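Local coordinates for aminofutalosine deaminase (Helicobacter pylori, PDB 7LKK), which deaminates aminofutalosine in the menaquinone pathway, using a metal-dependent amidohydrolase active site that here holds iron and the inhibitor methylthio-coformycin, at residues G94-W99 / G237-F242; I141-L146 / A153-E158; G258-I263 / S280-K285; E355-A360 / Q404-A409. All coordinates share one frame; numbering follows the deposited sequence.

Contact 1: G94-W99 / G237-F242; sequences GSFSGW and GWFENF. With MCF ((8R)-3-(5-S-methyl-5-thio-beta-D-ribofuranosyl)-3,6,7,8-tetrahydroimidazo[4,5-d][1,3]diazepin-8-ol), chain J.
The indole of Trp238 offers one face to Ser97, whose CB sits 3.4 Å from the centroid of the five-membered ring and only 8° off the ring normal, a CH-pi contact over the face. At the edge of the same indole, in its plane, lies CD2 of Phe239, and the Phe239 ring in turn takes Trp238 CE3 over one face. Phe96 meets Phe239 CZ at its own rim, CE2 to CZ 4.1 Å, the two side chains crossing at roughly a right angle; MCF N6 also lies near the plane of the Phe96 ring, at its edge. Trp99 belongs to the inhibitor pocket: its CH2 comes within 3.5 Å of MCF C7, and its NE1 is hydrogen-bonded to Ser331 O. Two residues before Ser97, Ser95 sits at the N-cap of the helix, OG accepting from Gly98 N at 2.9 Å. The contact thus joins the start of pocket helix 96-106 to the turn before helix 242-247. Its chemistry is carbon against aromatic ring: Ser97 turns its CB to the indole while its OG, lodged between backbone N and carbonyl carbon (chi1 56°), is spent on a hydrogen bond to Glu227.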
# COMPACT_ATOMS: atom_id res chain seq x y z
N GLY A 94 15.99 0.73 -1.54
CA GLY A 94 16.18 1.65 -2.65
C GLY A 94 17.00 1.09 -3.79
O GLY A 94 17.02 1.69 -4.87
N SER A 95 17.69 -0.02 -3.57
CA SER A 95 18.43 -0.71 -4.61
C SER A 95 18.63 -2.15 -4.15
O SER A 95 18.67 -2.42 -2.95
CB SER A 95 19.78 -0.04 -4.90
OG SER A 95 20.64 -0.13 -3.78
N PHE A 96 18.74 -3.07 -5.12
CA PHE A 96 19.01 -4.45 -4.74
C PHE A 96 20.44 -4.60 -4.25
O PHE A 96 20.69 -5.29 -3.25
CB PHE A 96 18.75 -5.39 -5.91
CG PHE A 96 19.06 -6.83 -5.60
CD1 PHE A 96 18.12 -7.64 -5.00
CD2 PHE A 96 20.32 -7.36 -5.88
CE1 PHE A 96 18.40 -8.96 -4.70
CE2 PHE A 96 20.61 -8.67 -5.58
CZ PHE A 96 19.65 -9.47 -4.99
N SER A 97 21.40 -3.99 -4.94
CA SER A 97 22.79 -4.05 -4.52
C SER A 97 22.98 -3.46 -3.13
O SER A 97 23.71 -4.01 -2.30
CB SER A 97 23.68 -3.34 -5.53
OG SER A 97 23.25 -2.00 -5.73
N GLY A 98 22.32 -2.33 -2.86
CA GLY A 98 22.37 -1.76 -1.52
C GLY A 98 21.77 -2.67 -0.48
O GLY A 98 22.27 -2.77 0.64
N TRP A 99 20.67 -3.34 -0.82
CA TRP A 99 20.04 -4.26 0.12
C TRP A 99 20.92 -5.48 0.38
O TRP A 99 21.20 -5.82 1.53
CB TRP A 99 18.67 -4.69 -0.40
CG TRP A 99 17.98 -5.70 0.46
CD1 TRP A 99 17.23 -5.46 1.57
CD2 TRP A 99 17.99 -7.12 0.28
NE1 TRP A 99 16.77 -6.64 2.09
CE2 TRP A 99 17.22 -7.68 1.33
CE3 TRP A 99 18.58 -7.98 -0.65
CZ2 TRP A 99 17.02 -9.05 1.46
CZ3 TRP A 99 18.37 -9.35 -0.52
CH2 TRP A 99 17.60 -9.87 0.53
N GLY A 237 28.69 -5.40 -14.40
CA GLY A 237 27.90 -4.71 -13.41
C GLY A 237 28.40 -4.87 -11.99
O GLY A 237 29.57 -5.19 -11.73
N TRP A 238 27.48 -4.66 -11.05
CA TRP A 238 27.81 -4.62 -9.63
C TRP A 238 28.43 -5.93 -9.15
O TRP A 238 29.31 -5.93 -8.29
CB TRP A 238 26.56 -4.28 -8.83
CG TRP A 238 26.77 -4.18 -7.35
CD1 TRP A 238 27.24 -3.11 -6.65
CD2 TRP A 238 26.50 -5.21 -6.38
NE1 TRP A 238 27.28 -3.40 -5.31
CE2 TRP A 238 26.83 -4.68 -5.12
CE3 TRP A 238 26.00 -6.51 -6.46
CZ2 TRP A 238 26.69 -5.42 -3.94
CZ3 TRP A 238 25.86 -7.24 -5.29
CH2 TRP A 238 26.20 -6.69 -4.05
N PHE A 239 27.97 -7.06 -9.68
CA PHE A 239 28.44 -8.36 -9.21
C PHE A 239 29.88 -8.66 -9.61
O PHE A 239 30.38 -9.74 -9.25
CB PHE A 239 27.52 -9.47 -9.74
CG PHE A 239 26.29 -9.68 -8.91
CD1 PHE A 239 26.35 -10.41 -7.73
CD2 PHE A 239 25.07 -9.16 -9.30
CE1 PHE A 239 25.22 -10.61 -6.96
CE2 PHE A 239 23.93 -9.35 -8.54
CZ PHE A 239 24.01 -10.08 -7.37
N GLU A 240 30.55 -7.76 -10.34
CA GLU A 240 31.95 -7.98 -10.71
C GLU A 240 32.83 -8.19 -9.48
O GLU A 240 33.71 -9.05 -9.47
CB GLU A 240 32.47 -6.80 -11.53
CG GLU A 240 32.07 -6.82 -12.99
CD GLU A 240 32.41 -5.51 -13.68
OE1 GLU A 240 33.28 -4.77 -13.16
OE2 GLU A 240 31.83 -5.23 -14.75
N ASN A 241 32.60 -7.40 -8.43
CA ASN A 241 33.41 -7.45 -7.22
C ASN A 241 32.70 -8.14 -6.07
O ASN A 241 33.24 -8.18 -4.96
CB ASN A 241 33.81 -6.03 -6.79
CG ASN A 241 34.48 -5.25 -7.90
OD1 ASN A 241 33.94 -4.26 -8.39
ND2 ASN A 241 35.66 -5.69 -8.30
N PHE A 242 31.51 -8.70 -6.31
CA PHE A 242 30.70 -9.26 -5.23
C PHE A 242 31.40 -10.43 -4.54
O PHE A 242 31.33 -10.56 -3.32
CB PHE A 242 29.34 -9.69 -5.79
CG PHE A 242 28.54 -10.58 -4.88
CD1 PHE A 242 27.80 -10.05 -3.84
CD2 PHE A 242 28.52 -11.96 -5.07
CE1 PHE A 242 27.06 -10.86 -3.00
CE2 PHE A 242 27.79 -12.78 -4.23
CZ PHE A 242 27.06 -12.23 -3.20
O8 MCF J . 13.84 -13.21 -1.59
C8 MCF J . 14.22 -12.11 -0.80
C7 MCF J . 15.07 -11.11 -1.57
N6 MCF J . 15.88 -11.77 -2.56
C5 MCF J . 16.68 -12.92 -2.18
N4 MCF J . 16.74 -13.52 -0.85
C10 MCF J . 16.12 -13.19 0.46
C9 MCF J . 14.91 -12.53 0.51
N1 MCF J . 14.59 -12.38 1.79
C2 MCF J . 15.54 -12.93 2.55
N3 MCF J . 16.47 -13.43 1.73
C1S MCF J . 17.70 -14.11 2.22
C2S MCF J . 18.07 -15.39 1.43
O2S MCF J . 17.38 -16.47 1.92
O4S MCF J . 18.72 -13.35 2.05
C4S MCF J . 20.00 -14.33 1.93
C3S MCF J . 19.56 -15.54 1.73
O3S MCF J . 19.75 -16.36 2.98
C5S MCF J . 20.86 -13.88 0.76
S5S MCF J . 22.60 -14.29 1.09
C6S MCF J . 23.52 -14.30 -0.47

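Contact 2: I141-L146 / A153-E158; sequences IEVNLL and AVVFLE. With MCF ((8R)-3-(5-S-methyl-5-thio-beta-D-ribofuranosyl)-3,6,7,8-tetrahydroimidazo[4,5-d][1,3]diazepin-8-ol), chain J.
Val143 and Val155 approach each other obliquely, branch to branch: CG2 of Val143, the methyl beside its backbone N, lies 4.2 Å from CG1 of Val155. The second methyl of Val155, CG2, is taken up by Leu146, whose CD1 comes to 4.0 Å, again on a slanting approach. With chi1 at -81°, Leu146 sets CG opposite its own carbonyl carbon, and its CD1 also reaches Ala153 CB at 4.2 Å. One leucine methyl therefore bears on two strand residues, and each methyl of Val155 has a different helix residue to lean on. Ala153 and Val155 point toward the helix, whereas Val154 between them points away, the usual alternation of a strand.

Farther along the same strand, Glu158 enters the inhibitor pocket. Its CG is anti to the backbone N (chi1 174°) and the chain stays extended, which carries OE1 to the ribosyl hydroxyl O2S of MCF; that hydroxyl donates to OE1 over 2.5 Å. Asn138 ND2 donates to the same carboxylate oxygen, so OE1 accepts two bonds.

The contact belongs to a beta-alpha-beta unit of the amidohydrolase barrel: strand 130-137, helix 143-147, strand 152-159. Strand 152-159 runs between its parallel neighbours 130-137 and 187-193, Leu146 also touches Ala135 on the former, Val155 touches Leu187 on the latter, and helix 115-127 packs against Leu145.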
# COMPACT_ATOMS: atom_id res chain seq x y z
N ILE A 141 15.83 -22.87 11.80
CA ILE A 141 15.60 -22.29 13.12
C ILE A 141 14.12 -22.04 13.37
O ILE A 141 13.68 -22.01 14.53
CB ILE A 141 16.44 -21.00 13.27
CG1 ILE A 141 17.93 -21.34 13.23
CG2 ILE A 141 16.12 -20.27 14.57
CD1 ILE A 141 18.83 -20.12 13.25
N GLU A 142 13.32 -21.90 12.31
CA GLU A 142 11.89 -21.65 12.45
C GLU A 142 11.05 -22.92 12.43
O GLU A 142 9.84 -22.83 12.67
CB GLU A 142 11.41 -20.71 11.34
CG GLU A 142 11.26 -21.40 9.99
CD GLU A 142 12.54 -21.40 9.18
OE1 GLU A 142 12.62 -20.63 8.20
OE2 GLU A 142 13.47 -22.16 9.54
N VAL A 143 11.65 -24.08 12.15
CA VAL A 143 10.87 -25.29 11.91
C VAL A 143 10.11 -25.72 13.16
O VAL A 143 8.94 -26.12 13.08
CB VAL A 143 11.79 -26.42 11.40
CG1 VAL A 143 11.02 -27.73 11.29
CG2 VAL A 143 12.39 -26.04 10.05
N ASN A 144 10.76 -25.65 14.32
CA ASN A 144 10.12 -26.11 15.56
C ASN A 144 8.82 -25.36 15.83
O ASN A 144 7.79 -25.97 16.12
CB ASN A 144 11.09 -25.96 16.73
CG ASN A 144 12.13 -27.06 16.77
OD1 ASN A 144 11.99 -28.08 16.10
ND2 ASN A 144 13.18 -26.86 17.55
N LEU A 145 8.86 -24.03 15.75
CA LEU A 145 7.66 -23.24 15.99
C LEU A 145 6.59 -23.52 14.94
O LEU A 145 5.40 -23.58 15.26
CB LEU A 145 8.01 -21.75 16.03
CG LEU A 145 8.84 -21.32 17.25
CD1 LEU A 145 9.26 -19.86 17.12
CD2 LEU A 145 8.05 -21.54 18.53
N LEU A 146 7.01 -23.69 13.69
CA LEU A 146 6.06 -24.03 12.63
C LEU A 146 5.34 -25.34 12.92
O LEU A 146 4.12 -25.45 12.74
CB LEU A 146 6.79 -24.12 11.28
CG LEU A 146 7.07 -22.82 10.54
CD1 LEU A 146 7.80 -23.09 9.23
CD2 LEU A 146 5.78 -22.05 10.29
N ALA A 153 2.83 -26.33 6.49
CA ALA A 153 4.16 -25.80 6.20
C ALA A 153 4.86 -26.64 5.15
O ALA A 153 4.96 -27.86 5.30
CB ALA A 153 5.01 -25.73 7.47
N VAL A 154 5.33 -25.98 4.09
CA VAL A 154 6.28 -26.56 3.15
C VAL A 154 7.59 -25.81 3.35
O VAL A 154 7.72 -24.65 2.94
CB VAL A 154 5.80 -26.46 1.70
CG1 VAL A 154 6.84 -27.04 0.76
CG2 VAL A 154 4.47 -27.18 1.53
N VAL A 155 8.56 -26.46 3.99
CA VAL A 155 9.82 -25.82 4.33
C VAL A 155 10.83 -26.12 3.22
O VAL A 155 11.21 -27.28 3.01
CB VAL A 155 10.34 -26.28 5.70
CG1 VAL A 155 11.76 -25.78 5.92
CG2 VAL A 155 9.43 -25.77 6.80
N PHE A 156 11.24 -25.07 2.52
CA PHE A 156 12.26 -25.17 1.47
C PHE A 156 13.62 -24.91 2.12
O PHE A 156 13.96 -23.77 2.43
CB PHE A 156 12.00 -24.16 0.36
CG PHE A 156 10.73 -24.39 -0.41
CD1 PHE A 156 9.52 -23.91 0.08
CD2 PHE A 156 10.75 -25.04 -1.63
CE1 PHE A 156 8.34 -24.11 -0.63
CE2 PHE A 156 9.58 -25.25 -2.34
CZ PHE A 156 8.37 -24.78 -1.84
N LEU A 157 14.39 -25.97 2.33
CA LEU A 157 15.77 -25.81 2.79
C LEU A 157 16.58 -25.23 1.64
O LEU A 157 16.78 -25.89 0.61
CB LEU A 157 16.35 -27.14 3.25
CG LEU A 157 17.78 -27.06 3.78
CD1 LEU A 157 17.86 -26.13 4.98
CD2 LEU A 157 18.33 -28.43 4.13
N GLU A 158 17.06 -24.00 1.81
CA GLU A 158 17.66 -23.23 0.74
C GLU A 158 19.17 -23.33 0.78
O GLU A 158 19.79 -23.08 1.82
CB GLU A 158 17.23 -21.76 0.83
CG GLU A 158 17.92 -20.86 -0.17
CD GLU A 158 17.49 -19.41 -0.01
OE1 GLU A 158 17.87 -18.79 1.00
OE2 GLU A 158 16.76 -18.91 -0.89
O8 MCF J . 13.84 -13.21 -1.59
C8 MCF J . 14.22 -12.11 -0.80
C7 MCF J . 15.07 -11.11 -1.57
N6 MCF J . 15.88 -11.77 -2.56
C5 MCF J . 16.68 -12.92 -2.18
N4 MCF J . 16.74 -13.52 -0.85
C10 MCF J . 16.12 -13.19 0.46
C9 MCF J . 14.91 -12.53 0.51
N1 MCF J . 14.59 -12.38 1.79
C2 MCF J . 15.54 -12.93 2.55
N3 MCF J . 16.47 -13.43 1.73
C1S MCF J . 17.70 -14.11 2.22
C2S MCF J . 18.07 -15.39 1.43
O2S MCF J . 17.38 -16.47 1.92
O4S MCF J . 18.72 -13.35 2.05
C4S MCF J . 20.00 -14.33 1.93
C3S MCF J . 19.56 -15.54 1.73
O3S MCF J . 19.75 -16.36 2.98
C5S MCF J . 20.86 -13.88 0.76
S5S MCF J . 22.60 -14.29 1.09
C6S MCF J . 23.52 -14.30 -0.47

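Contact 3: G258-I263 / S280-K285; sequences GANDYI and SLEALK
Ile263 and Ala283 make the apolar part of this helix-to-helix contact. CD1 of Ile263 lies 4.3 Å from Ala283 CB and closer still, 3.7 Å, to the carbonyl oxygen Ala283 O, so the isoleucine tip rests on both the side chain and the backbone of the facing helix. CG1 lies anti to the carbonyl carbon (chi1 -67°) and CD1 extends on from it (chi2 162°), toward Ala283. Nearer the surface, Asn260 ND2 faces Glu282 OE2 at 3.7 Å, too long for a hydrogen bond. The two side chains cross at about a right angle, with the amide and carboxylate planes 70° apart. Glu282 gets there on an extended chain, whereas Asn260 is short and its amide end comes nearer than its CB direction suggests.

Behind this first shell stand the helix starts. Ser280 N-caps helix 281-291: its OG accepts from Ala283 N over 3.2 Å, and so probably helps to fix the backbone of the residue that Ile263 meets. Gly258 holds the N-cap position of helix 259-264, where Ala259 N is hydrogen-bonded to Glu233 OE1. Farther out, Ile263 continues along the partner helix to Arg286 and Ile287, and it also touches Phe222 of strand 218-222.

Chemically the contact is uneven: dispersion between an isoleucine and an alanine on the buried side, and on the exposed side an amide and a carboxylate whose attraction, at this separation, is probably weak and largely screened by solvent.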
# COMPACT_ATOMS: atom_id res chain seq x y z
N GLY A 258 24.33 -17.08 -19.31
CA GLY A 258 23.01 -16.75 -19.80
C GLY A 258 21.90 -17.31 -18.93
O GLY A 258 22.08 -18.26 -18.17
N ALA A 259 20.72 -16.70 -19.05
CA ALA A 259 19.58 -17.12 -18.25
C ALA A 259 19.16 -18.54 -18.60
O ALA A 259 18.76 -19.31 -17.71
CB ALA A 259 18.41 -16.15 -18.45
N ASN A 260 19.25 -18.92 -19.88
CA ASN A 260 18.81 -20.25 -20.29
C ASN A 260 19.65 -21.35 -19.64
O ASN A 260 19.13 -22.42 -19.33
CB ASN A 260 18.87 -20.37 -21.81
CG ASN A 260 17.73 -19.64 -22.49
OD1 ASN A 260 16.90 -19.02 -21.83
ND2 ASN A 260 17.69 -19.71 -23.82
N ASP A 261 20.95 -21.09 -19.43
CA ASP A 261 21.80 -22.06 -18.74
C ASP A 261 21.27 -22.35 -17.34
O ASP A 261 21.30 -23.50 -16.89
CB ASP A 261 23.23 -21.53 -18.68
CG ASP A 261 24.22 -22.57 -18.20
OD1 ASP A 261 24.01 -23.77 -18.48
OD2 ASP A 261 25.20 -22.19 -17.53
N TYR A 262 20.79 -21.32 -16.65
CA TYR A 262 20.23 -21.52 -15.31
C TYR A 262 18.87 -22.19 -15.38
O TYR A 262 18.60 -23.16 -14.64
CB TYR A 262 20.14 -20.18 -14.58
CG TYR A 262 19.80 -20.31 -13.12
CD1 TYR A 262 20.77 -20.65 -12.19
CD2 TYR A 262 18.50 -20.09 -12.66
CE1 TYR A 262 20.47 -20.77 -10.84
CE2 TYR A 262 18.19 -20.21 -11.32
CZ TYR A 262 19.18 -20.55 -10.41
OH TYR A 262 18.87 -20.66 -9.08
N ILE A 263 17.98 -21.70 -16.25
CA ILE A 263 16.63 -22.23 -16.35
C ILE A 263 16.65 -23.72 -16.69
O ILE A 263 15.91 -24.51 -16.10
CB ILE A 263 15.82 -21.44 -17.40
CG1 ILE A 263 15.59 -20.00 -16.93
CG2 ILE A 263 14.50 -22.14 -17.70
CD1 ILE A 263 15.19 -19.06 -18.05
N SER A 280 13.05 -11.54 -19.42
CA SER A 280 12.44 -11.17 -20.69
C SER A 280 11.31 -12.15 -21.03
O SER A 280 11.11 -13.17 -20.37
CB SER A 280 13.47 -11.16 -21.81
OG SER A 280 13.90 -12.48 -22.10
N LEU A 281 10.56 -11.81 -22.08
CA LEU A 281 9.50 -12.70 -22.53
C LEU A 281 10.06 -14.05 -22.97
O LEU A 281 9.48 -15.10 -22.69
CB LEU A 281 8.71 -12.05 -23.67
CG LEU A 281 7.53 -12.86 -24.22
CD1 LEU A 281 6.54 -13.20 -23.11
CD2 LEU A 281 6.84 -12.10 -25.35
N GLU A 282 11.21 -14.04 -23.66
CA GLU A 282 11.84 -15.29 -24.05
C GLU A 282 12.22 -16.12 -22.83
O GLU A 282 12.03 -17.35 -22.82
CB GLU A 282 13.07 -15.02 -24.92
CG GLU A 282 13.76 -16.29 -25.41
CD GLU A 282 15.19 -16.05 -25.85
OE1 GLU A 282 15.49 -14.94 -26.32
OE2 GLU A 282 16.01 -16.99 -25.72
N ALA A 283 12.74 -15.47 -21.79
CA ALA A 283 13.12 -16.20 -20.58
C ALA A 283 11.90 -16.81 -19.89
O ALA A 283 11.95 -17.97 -19.46
CB ALA A 283 13.86 -15.27 -19.62
N LEU A 284 10.80 -16.06 -19.80
CA LEU A 284 9.59 -16.60 -19.20
C LEU A 284 9.04 -17.76 -20.04
O LEU A 284 8.56 -18.76 -19.49
CB LEU A 284 8.54 -15.50 -19.04
CG LEU A 284 8.81 -14.44 -17.98
CD1 LEU A 284 7.63 -13.48 -17.87
CD2 LEU A 284 9.09 -15.09 -16.63
N LYS A 285 9.09 -17.62 -21.36
CA LYS A 285 8.65 -18.71 -22.23
C LYS A 285 9.57 -19.92 -22.10
O LYS A 285 9.11 -21.07 -22.14
CB LYS A 285 8.59 -18.24 -23.68
CG LYS A 285 7.42 -17.32 -23.98
CD LYS A 285 7.38 -16.96 -25.46
CE LYS A 285 6.44 -17.87 -26.22
NZ LYS A 285 5.25 -18.23 -25.40

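Contact 4: E355-A360 / Q404-A409; sequences ELAKIA and QFLLHA
Helix 353-364 and helix 401-408 come closest at Ala357 and Leu406, whose CA atoms are 7.5 Å apart. Leu406 carries the whole contact through a single methyl. Its CD1 lies 3.8 Å from Ala360 CB and 4.0 Å from Ala357 CB, and it comes to 3.6 Å from the backbone oxygen Ala357 O. Both alanines stand on the same face of their helix, three residues apart, and point toward the leucine, so the methyl settles against two small side chains and the carbonyl oxygen of Ala357. The leucine gets there with CG opposite its own carbonyl carbon (chi1 -69°) and CD1 extended beyond it (chi2 178°). The small alanine side chains are consistent with the approach of the backbones, and all three residues are buried.

Neighbouring groups close round the leucine. Ala357 also touches Ile402 and Leu403, about one turn earlier on the leucine's helix, while Leu342 and Phe345 of helix 338-348 pack against Leu406 and Ala360 respectively. Arg343 NH1 of that third helix is hydrogen-bonded to Leu406 O and Ala409 O, holding the end of helix 401-408. The second subunit is close by: its Arg304 packs on Leu356 and its Tyr93 on Leu407.

Away from the metal and inhibitor, this is plain helix-to-helix packing of leucine against alanines. It ties helix 401-408, which follows strand 387-391, to helices 338-348 and 353-364, which follow strand 323-325, the last of the parallel barrel strands of the amidohydrolase fold.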
# COMPACT_ATOMS: atom_id res chain seq x y z
N GLU A 355 -10.37 -6.43 -12.68
CA GLU A 355 -9.65 -7.57 -13.24
C GLU A 355 -8.46 -7.95 -12.36
O GLU A 355 -8.20 -9.14 -12.15
CB GLU A 355 -9.19 -7.25 -14.66
CG GLU A 355 -8.57 -8.42 -15.40
CD GLU A 355 -7.93 -8.01 -16.71
OE1 GLU A 355 -8.25 -6.91 -17.22
OE2 GLU A 355 -7.10 -8.78 -17.23
N LEU A 356 -7.74 -6.96 -11.84
CA LEU A 356 -6.58 -7.23 -11.00
C LEU A 356 -6.97 -7.84 -9.67
O LEU A 356 -6.21 -8.63 -9.10
CB LEU A 356 -5.79 -5.94 -10.79
CG LEU A 356 -4.43 -6.03 -10.08
CD1 LEU A 356 -3.48 -6.91 -10.87
CD2 LEU A 356 -3.84 -4.64 -9.89
N ALA A 357 -8.16 -7.51 -9.16
CA ALA A 357 -8.61 -8.08 -7.89
C ALA A 357 -8.81 -9.59 -8.01
O ALA A 357 -8.56 -10.33 -7.05
CB ALA A 357 -9.90 -7.40 -7.44
N LYS A 358 -9.28 -10.06 -9.17
CA LYS A 358 -9.41 -11.50 -9.38
C LYS A 358 -8.05 -12.18 -9.39
O LYS A 358 -7.87 -13.25 -8.81
CB LYS A 358 -10.15 -11.78 -10.68
CG LYS A 358 -11.57 -11.23 -10.75
CD LYS A 358 -12.18 -11.50 -12.12
CE LYS A 358 -13.57 -10.90 -12.23
NZ LYS A 358 -14.10 -10.98 -13.63
N ILE A 359 -7.07 -11.56 -10.06
CA ILE A 359 -5.72 -12.10 -10.09
C ILE A 359 -5.13 -12.14 -8.68
O ILE A 359 -4.49 -13.12 -8.29
CB ILE A 359 -4.84 -11.28 -11.05
CG1 ILE A 359 -5.27 -11.55 -12.50
CG2 ILE A 359 -3.37 -11.60 -10.86
CD1 ILE A 359 -4.62 -10.65 -13.51
N ALA A 360 -5.37 -11.09 -7.89
CA ALA A 360 -4.84 -11.04 -6.53
C ALA A 360 -5.43 -12.14 -5.67
O ALA A 360 -4.71 -12.83 -4.94
CB ALA A 360 -5.11 -9.66 -5.92
N GLN A 404 -13.83 -5.18 -2.82
CA GLN A 404 -14.14 -4.62 -1.50
C GLN A 404 -13.58 -5.50 -0.39
O GLN A 404 -13.13 -5.00 0.65
CB GLN A 404 -15.64 -4.44 -1.33
CG GLN A 404 -16.29 -3.49 -2.33
CD GLN A 404 -15.95 -2.03 -2.06
OE1 GLN A 404 -15.49 -1.67 -0.98
NE2 GLN A 404 -16.20 -1.18 -3.05
N PHE A 405 -13.61 -6.83 -0.58
CA PHE A 405 -13.00 -7.73 0.39
C PHE A 405 -11.51 -7.44 0.54
O PHE A 405 -11.00 -7.30 1.65
CB PHE A 405 -13.23 -9.18 -0.03
CG PHE A 405 -12.39 -10.17 0.74
CD1 PHE A 405 -12.80 -10.63 1.98
CD2 PHE A 405 -11.18 -10.62 0.23
CE1 PHE A 405 -12.03 -11.53 2.69
CE2 PHE A 405 -10.41 -11.52 0.94
CZ PHE A 405 -10.83 -11.97 2.17
N LEU A 406 -10.79 -7.37 -0.59
CA LEU A 406 -9.36 -7.11 -0.53
C LEU A 406 -9.05 -5.76 0.10
O LEU A 406 -8.02 -5.61 0.76
CB LEU A 406 -8.75 -7.19 -1.94
CG LEU A 406 -8.71 -8.58 -2.58
CD1 LEU A 406 -8.14 -8.51 -3.99
CD2 LEU A 406 -7.89 -9.54 -1.72
N LEU A 407 -9.92 -4.78 -0.09
CA LEU A 407 -9.68 -3.45 0.45
C LEU A 407 -9.92 -3.39 1.95
O LEU A 407 -9.20 -2.69 2.67
CB LEU A 407 -10.56 -2.42 -0.27
CG LEU A 407 -10.21 -2.11 -1.73
CD1 LEU A 407 -11.20 -1.13 -2.32
CD2 LEU A 407 -8.79 -1.58 -1.85
N HIS A 408 -10.92 -4.12 2.45
CA HIS A 408 -11.36 -3.96 3.82
C HIS A 408 -10.99 -5.11 4.75
O HIS A 408 -11.04 -4.93 5.97
CB HIS A 408 -12.88 -3.75 3.87
CG HIS A 408 -13.34 -2.55 3.10
ND1 HIS A 408 -12.99 -1.27 3.44
CD2 HIS A 408 -14.12 -2.44 1.99
CE1 HIS A 408 -13.53 -0.42 2.59
NE2 HIS A 408 -14.22 -1.11 1.70
N ALA A 409 -10.61 -6.27 4.22
CA ALA A 409 -10.26 -7.40 5.08
C ALA A 409 -8.95 -7.12 5.82
O ALA A 409 -7.93 -6.84 5.20
CB ALA A 409 -10.14 -8.68 4.27

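Along the chain, contact 1 opens first and closes only after contact 2 has opened and closed within it; contact 3 and then contact 4 follow. All four belong to the amidohydrolase part of the chain, yet none touches another: the centres are 21 to 34 Å apart, contacts 1 and 3 being the nearest pair by that measure. Contacts 1 and 2 share the inhibitor, although their nearest atoms are about 9 Å apart. Contact 3 joins helices that flank strand 269-275 in sequence. Contact 4 lies across the chain's centre from contact 2. Contacts 1 and 2 thus reach the inhibitor from two parts of the barrel, whereas contacts 3 and 4 are packing away from it, contact 4 against the second subunit.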